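Local coordinates for protein RE68036p (Drosophila melanogaster, PDB 1SQH) that is of unknown function but may, as its family suggests, transfer acyl groups to glycine, at residues F153-S158 / I286-D291; H35-Y40 / E264-T269; Y69-G74 / L106-E111. All coordinates share one frame; numbering follows the deposited sequence.

Contact 1 (F153-S158 / I286-D291); sequences FGMVLS and IGYQKD
Val156 and Gln289 form an antiparallel hydrogen-bonded pair where strand 147-157 meets the start of strand 289-299 in the large mixed sheet. Val156 N donates to Gln289 O at 2.7 Å, nearly straight at 166°, and Gln289 N returns a bond to Val156 O at 2.9 Å. Asp291 N to Gly154 O, 3.2 Å, continues the pairing. A water joins Val156 O, Gly287 O and Gln289 NE2.

On the face bearing Met155 and Lys290, the selenium of Met155 (selenomethionine) rests against Lys290 CB. The lysine chain, fully extended with CG anti to the backbone N (chi1 166°), carries NZ over the face of the Phe153 ring, a cation-pi contact 3.8 Å from its centroid; Lys290 CE lies over the same face as a CH-pi contact, 3.7 Å from the centroid and nearer the ring normal. With an alanine at Phe153, Lys290 NZ would probably be left without its cation-pi mate and its chain free to turn. Leu157 CB sits 3.5 Å above the centre of the Tyr288 ring, whose hydroxyl bonds to Ser257 OG.

Strand 268-273 bonds to the other edge of 147-157, while Leu283 of helix 277-286 touches Tyr288, and Ala253 of helix 248-263 touches Ile286.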
loop_
_atom_site.group_PDB
_atom_site.type_symbol
_atom_site.label_atom_id
_atom_site.label_comp_id
_atom_site.label_asym_id
_atom_site.label_seq_id
_atom_site.Cartn_x
_atom_site.Cartn_y
_atom_site.Cartn_z
ATOM N N PHE A 153 -5.576 -6.740 8.020
ATOM C CA PHE A 153 -4.655 -7.847 8.244
ATOM C C PHE A 153 -3.565 -7.797 7.181
ATOM O O PHE A 153 -3.851 -7.617 5.987
ATOM C CB PHE A 153 -5.354 -9.217 8.147
ATOM C CG PHE A 153 -6.377 -9.480 9.225
ATOM C CD1 PHE A 153 -6.301 -8.841 10.465
ATOM C CD2 PHE A 153 -7.410 -10.397 9.005
ATOM C CE1 PHE A 153 -7.240 -9.112 11.468
ATOM C CE2 PHE A 153 -8.352 -10.676 10.000
ATOM C CZ PHE A 153 -8.262 -10.027 11.234
ATOM N N GLY A 154 -2.321 -7.931 7.625
ATOM C CA GLY A 154 -1.206 -7.968 6.700
ATOM C C GLY A 154 -0.943 -9.444 6.407
ATOM O O GLY A 154 -0.350 -10.141 7.241
HETATM N N MSE A 155 -1.391 -9.928 5.246
HETATM C CA MSE A 155 -1.198 -11.335 4.864
HETATM C C MSE A 155 0.135 -11.496 4.134
HETATM O O MSE A 155 0.474 -10.678 3.276
HETATM C CB MSE A 155 -2.344 -11.816 3.967
HETATM C CG MSE A 155 -3.115 -13.016 4.547
HETATM SE SE MSE A 155 -4.104 -12.429 6.108
HETATM C CE MSE A 155 -4.628 -10.724 5.352
ATOM N N VAL A 156 0.877 -12.554 4.474
ATOM C CA VAL A 156 2.207 -12.793 3.895
ATOM C C VAL A 156 2.430 -14.172 3.271
ATOM O O VAL A 156 2.022 -15.202 3.821
ATOM C CB VAL A 156 3.316 -12.562 4.964
ATOM C CG1 VAL A 156 4.699 -12.791 4.367
ATOM C CG2 VAL A 156 3.216 -11.152 5.523
ATOM N N LEU A 157 3.097 -14.172 2.122
ATOM C CA LEU A 157 3.421 -15.403 1.404
ATOM C C LEU A 157 4.870 -15.277 0.951
ATOM O O LEU A 157 5.235 -14.295 0.291
ATOM C CB LEU A 157 2.507 -15.571 0.191
ATOM C CG LEU A 157 2.735 -16.817 -0.674
ATOM C CD1 LEU A 157 2.232 -18.077 0.036
ATOM C CD2 LEU A 157 1.987 -16.614 -1.992
ATOM N N SER A 158 5.698 -16.258 1.313
ATOM C CA SER A 158 7.109 -16.211 0.948
ATOM C C SER A 158 7.301 -16.132 -0.563
ATOM O O SER A 158 6.422 -16.499 -1.343
ATOM C CB SER A 158 7.854 -17.427 1.509
ATOM O OG SER A 158 7.500 -18.615 0.816
ATOM N N ILE A 286 -4.293 -20.133 -0.879
ATOM C CA ILE A 286 -3.141 -20.044 -1.759
ATOM C C ILE A 286 -1.863 -20.243 -0.944
ATOM O O ILE A 286 -0.825 -20.640 -1.485
ATOM C CB ILE A 286 -3.105 -18.674 -2.480
ATOM C CG1 ILE A 286 -4.201 -18.648 -3.552
ATOM C CG2 ILE A 286 -1.724 -18.425 -3.075
ATOM C CD1 ILE A 286 -4.445 -17.298 -4.178
ATOM N N GLY A 287 -1.950 -19.974 0.361
ATOM C CA GLY A 287 -0.798 -20.142 1.234
ATOM C C GLY A 287 -0.450 -18.946 2.105
ATOM O O GLY A 287 0.421 -19.041 2.969
ATOM N N TYR A 288 -1.115 -17.819 1.875
ATOM C CA TYR A 288 -0.862 -16.599 2.648
ATOM C C TYR A 288 -1.184 -16.810 4.125
ATOM O O TYR A 288 -2.146 -17.502 4.459
ATOM C CB TYR A 288 -1.728 -15.439 2.130
ATOM C CG TYR A 288 -1.198 -14.733 0.903
ATOM C CD1 TYR A 288 -0.439 -13.566 1.013
ATOM C CD2 TYR A 288 -1.450 -15.240 -0.375
ATOM C CE1 TYR A 288 0.056 -12.918 -0.128
ATOM C CE2 TYR A 288 -0.962 -14.607 -1.518
ATOM C CZ TYR A 288 -0.213 -13.449 -1.392
ATOM O OH TYR A 288 0.250 -12.827 -2.536
ATOM N N GLN A 289 -0.387 -16.207 5.005
ATOM C CA GLN A 289 -0.650 -16.325 6.435
ATOM C C GLN A 289 -0.789 -14.922 7.008
ATOM O O GLN A 289 -0.218 -13.964 6.482
ATOM C CB GLN A 289 0.482 -17.061 7.153
ATOM C CG GLN A 289 1.817 -16.380 7.003
ATOM C CD GLN A 289 2.911 -17.041 7.827
ATOM O OE1 GLN A 289 2.938 -16.925 9.055
ATOM N NE2 GLN A 289 3.824 -17.737 7.149
ATOM N N LYS A 290 -1.567 -14.814 8.079
ATOM C CA LYS A 290 -1.795 -13.539 8.746
ATOM C C LYS A 290 -0.693 -13.286 9.775
ATOM O O LYS A 290 -0.687 -13.907 10.835
ATOM C CB LYS A 290 -3.158 -13.576 9.446
ATOM C CG LYS A 290 -3.398 -12.468 10.461
ATOM C CD LYS A 290 -4.704 -12.728 11.208
ATOM C CE LYS A 290 -4.980 -11.685 12.282
ATOM N NZ LYS A 290 -6.225 -12.020 13.032
ATOM N N ASP A 291 0.261 -12.408 9.488
ATOM C CA ASP A 291 1.253 -12.192 10.521
ATOM C C ASP A 291 1.382 -10.760 11.002
ATOM O O ASP A 291 2.354 -10.415 11.673
ATOM C CB ASP A 291 2.617 -12.769 10.123
ATOM C CG ASP A 291 3.141 -12.195 8.853
ATOM O OD1 ASP A 291 2.932 -11.014 8.568
ATOM O OD2 ASP A 291 3.820 -12.934 8.042
HETATM O O HOH W 1 2.898 -18.054 4.480
#

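Contact 2 (H35-Y40 / E264-T269); sequences HYLLLY and EEITLT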
loop_
_atom_site.group_PDB
_atom_site.type_symbol
_atom_site.label_atom_id
_atom_site.label_comp_id
_atom_site.label_asym_id
_atom_site.label_seq_id
_atom_site.Cartn_x
_atom_site.Cartn_y
_atom_site.Cartn_z
ATOM N N HIS A 35 7.326 -2.375 6.433
ATOM C CA HIS A 35 7.943 -1.078 6.247
ATOM C C HIS A 35 9.060 -1.256 5.247
ATOM O O HIS A 35 9.317 -0.373 4.421
ATOM C CB HIS A 35 8.439 -0.519 7.580
ATOM C CG HIS A 35 7.322 -0.023 8.441
ATOM N ND1 HIS A 35 6.679 1.172 8.199
ATOM C CD2 HIS A 35 6.634 -0.631 9.436
ATOM C CE1 HIS A 35 5.637 1.276 9.007
ATOM N NE2 HIS A 35 5.586 0.195 9.765
ATOM N N TYR A 36 9.710 -2.412 5.295
ATOM C CA TYR A 36 10.752 -2.685 4.321
ATOM C C TYR A 36 10.089 -2.739 2.937
ATOM O O TYR A 36 10.610 -2.184 1.964
ATOM C CB TYR A 36 11.422 -4.034 4.604
ATOM C CG TYR A 36 12.109 -4.603 3.383
ATOM C CD1 TYR A 36 13.329 -4.090 2.944
ATOM C CD2 TYR A 36 11.509 -5.621 2.632
ATOM C CE1 TYR A 36 13.942 -4.566 1.793
ATOM C CE2 TYR A 36 12.114 -6.108 1.473
ATOM C CZ TYR A 36 13.335 -5.576 1.059
ATOM O OH TYR A 36 13.955 -6.067 -0.070
ATOM N N LEU A 37 8.937 -3.407 2.858
ATOM C CA LEU A 37 8.228 -3.549 1.588
ATOM C C LEU A 37 7.827 -2.195 1.021
ATOM O O LEU A 37 7.963 -1.950 -0.183
ATOM C CB LEU A 37 7.006 -4.456 1.766
ATOM C CG LEU A 37 7.465 -5.915 1.956
ATOM C CD1 LEU A 37 6.303 -6.846 2.287
ATOM C CD2 LEU A 37 8.162 -6.356 0.669
ATOM N N LEU A 38 7.352 -1.317 1.903
ATOM C CA LEU A 38 6.952 0.026 1.528
ATOM C C LEU A 38 8.168 0.772 0.967
ATOM O O LEU A 38 8.089 1.384 -0.103
ATOM C CB LEU A 38 6.382 0.737 2.762
ATOM C CG LEU A 38 6.224 2.259 2.875
ATOM C CD1 LEU A 38 6.025 2.892 1.525
ATOM C CD2 LEU A 38 5.035 2.543 3.799
ATOM N N LEU A 39 9.287 0.695 1.686
ATOM C CA LEU A 39 10.523 1.358 1.272
ATOM C C LEU A 39 11.021 0.733 -0.026
ATOM O O LEU A 39 11.404 1.433 -0.978
ATOM C CB LEU A 39 11.588 1.230 2.370
ATOM C CG LEU A 39 11.781 2.401 3.351
ATOM C CD1 LEU A 39 10.451 2.973 3.777
ATOM C CD2 LEU A 39 12.567 1.913 4.573
ATOM N N TYR A 40 11.022 -0.595 -0.059
ATOM C CA TYR A 40 11.435 -1.317 -1.249
ATOM C C TYR A 40 10.570 -0.881 -2.442
ATOM O O TYR A 40 11.078 -0.555 -3.523
ATOM C CB TYR A 40 11.264 -2.815 -1.021
ATOM C CG TYR A 40 11.324 -3.609 -2.294
ATOM C CD1 TYR A 40 12.542 -4.018 -2.823
ATOM C CD2 TYR A 40 10.159 -3.922 -2.991
ATOM C CE1 TYR A 40 12.602 -4.731 -4.021
ATOM C CE2 TYR A 40 10.206 -4.623 -4.185
ATOM C CZ TYR A 40 11.429 -5.031 -4.694
ATOM O OH TYR A 40 11.462 -5.773 -5.859
ATOM N N GLU A 264 10.160 -10.395 -9.915
ATOM C CA GLU A 264 11.007 -9.693 -8.966
ATOM C C GLU A 264 11.094 -10.497 -7.687
ATOM O O GLU A 264 10.215 -11.321 -7.386
ATOM C CB GLU A 264 10.461 -8.275 -8.688
ATOM C CG GLU A 264 9.200 -8.218 -7.811
ATOM C CD GLU A 264 8.501 -6.854 -7.851
ATOM O OE1 GLU A 264 7.493 -6.710 -8.580
ATOM O OE2 GLU A 264 8.965 -5.925 -7.155
ATOM N N GLU A 265 12.159 -10.271 -6.931
ATOM C CA GLU A 265 12.333 -10.996 -5.694
ATOM C C GLU A 265 11.848 -10.258 -4.451
ATOM O O GLU A 265 12.553 -9.425 -3.903
ATOM C CB GLU A 265 13.794 -11.389 -5.491
ATOM C CG GLU A 265 13.981 -12.292 -4.269
ATOM C CD GLU A 265 15.433 -12.646 -3.991
ATOM O OE1 GLU A 265 16.208 -11.737 -3.616
ATOM O OE2 GLU A 265 15.799 -13.836 -4.144
ATOM N N ILE A 266 10.628 -10.555 -4.030
ATOM C CA ILE A 266 10.086 -9.986 -2.809
ATOM C C ILE A 266 9.006 -10.888 -2.259
ATOM O O ILE A 266 8.475 -11.755 -2.950
ATOM C CB ILE A 266 9.474 -8.571 -2.979
ATOM C CG1 ILE A 266 8.842 -8.429 -4.355
ATOM C CG2 ILE A 266 10.508 -7.512 -2.661
ATOM C CD1 ILE A 266 7.578 -9.215 -4.526
ATOM N N THR A 267 8.710 -10.684 -0.986
ATOM C CA THR A 267 7.672 -11.432 -0.307
ATOM C C THR A 267 6.353 -10.918 -0.872
ATOM O O THR A 267 6.192 -9.713 -1.068
ATOM C CB THR A 267 7.694 -11.107 1.181
ATOM O OG1 THR A 267 9.049 -11.141 1.638
ATOM C CG2 THR A 267 6.844 -12.089 1.961
ATOM N N LEU A 268 5.420 -11.812 -1.158
ATOM C CA LEU A 268 4.131 -11.360 -1.635
ATOM C C LEU A 268 3.307 -11.047 -0.384
ATOM O O LEU A 268 3.444 -11.726 0.636
ATOM C CB LEU A 268 3.445 -12.458 -2.447
ATOM C CG LEU A 268 3.666 -12.442 -3.958
ATOM C CD1 LEU A 268 2.980 -11.205 -4.521
ATOM C CD2 LEU A 268 5.165 -12.451 -4.304
ATOM N N THR A 269 2.465 -10.019 -0.445
ATOM C CA THR A 269 1.632 -9.687 0.709
ATOM C C THR A 269 0.346 -9.073 0.216
ATOM O O THR A 269 0.185 -8.832 -0.981
ATOM C CB THR A 269 2.296 -8.655 1.649
ATOM O OG1 THR A 269 2.450 -7.414 0.951
ATOM C CG2 THR A 269 3.663 -9.139 2.129
HETATM O O HOH W 2 13.446 -8.452 -1.460
HETATM O O HOH W 3 14.097 -8.049 -5.719
#
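Ile266 and Tyr40 make the main apolar contact between helix 34-51 and the segment that leads into edge strand 268-273. The helix falls in the DUF5645 sequence range and 264-269 in the FR47-like one, so the contact joins the two halves of the chain. The methyl CG2 of Ile266 lies over one face of the phenol ring, 3.2 Å above its plane and displaced toward the rim, a CH-pi contact. Its nearest ring atoms are Tyr40 CE2 and CZ, each 3.3 Å from Ile266 CG2. Ile266 chi1, 33°, is short of a staggered position, consistent with a tight fit. One turn back along the helix, Leu37 meets Thr269 tip to tip, Leu37 CD1 lying 3.5 Å from Thr269 CG2, while Leu37 CD2 lies more loosely against Ile266 CG2.

The polar part gathers at the end of the same ring. Tyr40 CG is anti to the backbone N (chi1 165°), which brings the hydroxyl to Glu264. Tyr40 OH donates to Glu264 OE2 at 2.8 Å, using the anti lone pair of that oxygen, with ring and carboxylate planes 48° apart. Lys44 NZ, farther along the helix, forms a salt bridge to the same oxygen.

Water completes the contact. One molecule spans Tyr36 OH and Glu265 O, 2.8 Å from each; another donates to Glu265 O and, weakly, to Tyr40 OH.

Two donors from one helix thus converge on Glu264 OE2, which probably steadies its negative charge, while the methyl against the ring face and the hydroxyl bond together restrict rotation of the phenol.

Contact 3 (Y69-G74 / L106-E111); sequences YTHRRG and LWECLE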
loop_
_atom_site.group_PDB
_atom_site.type_symbol
_atom_site.label_atom_id
_atom_site.label_comp_id
_atom_site.label_asym_id
_atom_site.label_seq_id
_atom_site.Cartn_x
_atom_site.Cartn_y
_atom_site.Cartn_z
ATOM N N TYR A 69 10.989 11.460 5.810
ATOM C CA TYR A 69 11.588 12.416 6.740
ATOM C C TYR A 69 12.063 11.733 8.015
ATOM O O TYR A 69 11.691 10.602 8.295
ATOM C CB TYR A 69 10.576 13.492 7.162
ATOM C CG TYR A 69 9.931 14.271 6.046
ATOM C CD1 TYR A 69 8.874 13.735 5.314
ATOM C CD2 TYR A 69 10.356 15.561 5.742
ATOM C CE1 TYR A 69 8.248 14.474 4.305
ATOM C CE2 TYR A 69 9.744 16.308 4.736
ATOM C CZ TYR A 69 8.692 15.762 4.025
ATOM O OH TYR A 69 8.070 16.498 3.044
ATOM N N THR A 70 12.895 12.423 8.789
ATOM C CA THR A 70 13.330 11.886 10.068
ATOM C C THR A 70 13.537 13.061 10.993
ATOM O O THR A 70 13.501 14.204 10.550
ATOM C CB THR A 70 14.642 11.084 9.988
ATOM O OG1 THR A 70 14.843 10.420 11.242
ATOM C CG2 THR A 70 15.832 11.998 9.722
ATOM N N HIS A 71 13.736 12.780 12.279
ATOM C CA HIS A 71 13.951 13.828 13.270
ATOM C C HIS A 71 15.183 14.639 12.853
ATOM O O HIS A 71 16.297 14.111 12.780
ATOM C CB HIS A 71 14.153 13.193 14.649
ATOM C CG HIS A 71 14.093 14.167 15.786
ATOM N ND1 HIS A 71 14.831 15.331 15.811
ATOM C CD2 HIS A 71 13.410 14.129 16.957
ATOM C CE1 HIS A 71 14.608 15.967 16.948
ATOM N NE2 HIS A 71 13.750 15.258 17.661
ATOM N N ARG A 72 14.968 15.920 12.567
ATOM C CA ARG A 72 16.034 16.823 12.126
ATOM C C ARG A 72 17.267 16.834 13.035
ATOM O O ARG A 72 18.371 17.139 12.581
ATOM C CB ARG A 72 15.466 18.241 11.967
ATOM C CG ARG A 72 16.474 19.319 11.564
ATOM C CD ARG A 72 15.764 20.485 10.887
ATOM N NE ARG A 72 15.480 20.176 9.488
ATOM C CZ ARG A 72 14.529 20.751 8.760
ATOM N NH1 ARG A 72 13.749 21.677 9.294
ATOM N NH2 ARG A 72 14.353 20.398 7.491
ATOM N N ARG A 73 17.082 16.489 14.306
ATOM C CA ARG A 73 18.188 16.456 15.251
ATOM C C ARG A 73 18.401 15.050 15.801
ATOM O O ARG A 73 18.809 14.879 16.950
ATOM C CB ARG A 73 17.924 17.415 16.412
ATOM C CG ARG A 73 17.604 18.836 15.985
ATOM C CD ARG A 73 17.624 19.762 17.190
ATOM N NE ARG A 73 16.776 19.255 18.266
ATOM C CZ ARG A 73 15.451 19.241 18.222
ATOM N NH1 ARG A 73 14.817 19.715 17.156
ATOM N NH2 ARG A 73 14.759 18.738 19.239
ATOM N N GLY A 74 18.117 14.043 14.982
ATOM C CA GLY A 74 18.303 12.667 15.408
ATOM C C GLY A 74 18.977 11.870 14.310
ATOM O O GLY A 74 19.161 12.379 13.203
ATOM N N LEU A 106 10.125 9.378 17.910
ATOM C CA LEU A 106 9.044 9.372 16.934
ATOM C C LEU A 106 7.944 10.370 17.295
ATOM O O LEU A 106 7.591 11.229 16.487
ATOM C CB LEU A 106 8.438 7.971 16.817
ATOM C CG LEU A 106 7.126 7.855 16.023
ATOM C CD1 LEU A 106 7.360 8.230 14.572
ATOM C CD2 LEU A 106 6.584 6.435 16.128
ATOM N N TRP A 107 7.406 10.254 18.505
ATOM C CA TRP A 107 6.336 11.138 18.934
ATOM C C TRP A 107 6.776 12.584 19.009
ATOM O O TRP A 107 5.958 13.501 18.883
ATOM C CB TRP A 107 5.770 10.670 20.271
ATOM C CG TRP A 107 5.000 9.405 20.119
ATOM C CD1 TRP A 107 5.341 8.172 20.586
ATOM C CD2 TRP A 107 3.778 9.239 19.390
ATOM N NE1 TRP A 107 4.404 7.240 20.191
ATOM C CE2 TRP A 107 3.435 7.871 19.456
ATOM C CE3 TRP A 107 2.940 10.116 18.685
ATOM C CZ2 TRP A 107 2.280 7.357 18.840
ATOM C CZ3 TRP A 107 1.791 9.603 18.069
ATOM C CH2 TRP A 107 1.477 8.239 18.154
ATOM N N GLU A 108 8.068 12.798 19.212
ATOM C CA GLU A 108 8.580 14.157 19.245
ATOM C C GLU A 108 8.333 14.685 17.830
ATOM O O GLU A 108 7.880 15.818 17.635
ATOM C CB GLU A 108 10.073 14.141 19.565
ATOM C CG GLU A 108 10.648 15.473 19.974
ATOM C CD GLU A 108 12.004 15.313 20.627
ATOM O OE1 GLU A 108 12.086 14.581 21.637
ATOM O OE2 GLU A 108 12.986 15.912 20.134
ATOM N N CYS A 109 8.609 13.832 16.846
ATOM C CA CYS A 109 8.408 14.174 15.446
ATOM C C CYS A 109 6.942 14.434 15.113
ATOM O O CYS A 109 6.590 15.493 14.590
ATOM C CB CYS A 109 8.906 13.043 14.539
ATOM S SG CYS A 109 10.692 12.968 14.302
ATOM N N LEU A 110 6.091 13.459 15.412
ATOM C CA LEU A 110 4.673 13.578 15.092
ATOM C C LEU A 110 3.963 14.728 15.792
ATOM O O LEU A 110 3.070 15.338 15.216
ATOM C CB LEU A 110 3.949 12.254 15.388
ATOM C CG LEU A 110 4.332 11.001 14.580
ATOM C CD1 LEU A 110 3.403 9.861 14.983
ATOM C CD2 LEU A 110 4.215 11.255 13.079
ATOM N N GLU A 111 4.367 15.029 17.021
ATOM C CA GLU A 111 3.741 16.097 17.792
ATOM C C GLU A 111 4.261 17.502 17.464
ATOM O O GLU A 111 3.494 18.464 17.452
ATOM C CB GLU A 111 3.914 15.818 19.289
ATOM C CG GLU A 111 3.352 14.477 19.728
ATOM C CD GLU A 111 3.695 14.134 21.171
ATOM O OE1 GLU A 111 4.844 14.411 21.583
ATOM O OE2 GLU A 111 2.828 13.575 21.882
#
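Glu108 OE2 is gripped by both His71 and Arg73. The bond from His71 NE2 to Glu108 OE2, 2.7 Å, is almost straight (174° at the hydrogen). The carboxylate oxygen lies in the plane of the imidazole, yet the nitrogen approaches from well above the carboxylate plane. Arg73 NH2 adds a salt bridge to Glu108 OE2 at a longer 3.5 Å, the guanidinium and carboxylate groups turned close to parallel.

His71 CG is anti to the backbone N (chi1 -168°), which sends the imidazole toward helix 104-112. The ring is held at both nitrogens: Arg73 N donates to His71 ND1 at 2.9 Å, close to the ring plane. ND1 thus accepts while NE2 donates, and the two bonds together fix the ring's rotation. Arg73 also bends back so that His71 CE1 lies 3.5 Å above its guanidinium plane. The type I turn from His71 to Gly74, closed by Gly74 N to His71 O, brings these groups together.

On the helix, next to Glu108, Cys109 SG touches His71 CB at 3.5 Å and meets the ring obliquely. His71 N is buried without a hydrogen-bonding partner.

The axes of segments 69-71 and 106-111 make an angle of 115°. Leu106, Trp107 and Leu110 pack against helix 129-141, strand 67-71 lies between strands 10-12 and 82-87, and Ile9 touches both His71 and Glu108.

How the contacts relate
Contacts 1 and 2 adjoin through strand 268-273: Leu268 N lies 2.9 Å from Leu157 O, a probable hydrogen bond, and Thr269 packs beside Met155. Contact 3 stands apart, its centre about 32 Å from that of contact 1, yet it reaches the same large sheet near the opposite edge. Contact 1 is strand pairing with a partly exposed flank. Contact 2, nearest the chain centre, sets a helix against the loop leading into strand 268-273 through methyls, a phenol, a carboxylate and water. Contact 3, buried locally but peripheral, fastens a helix to a strand end by a His-carboxylate hydrogen bond backed by a long salt bridge; as in contact 2, two donors share one carboxylate oxygen.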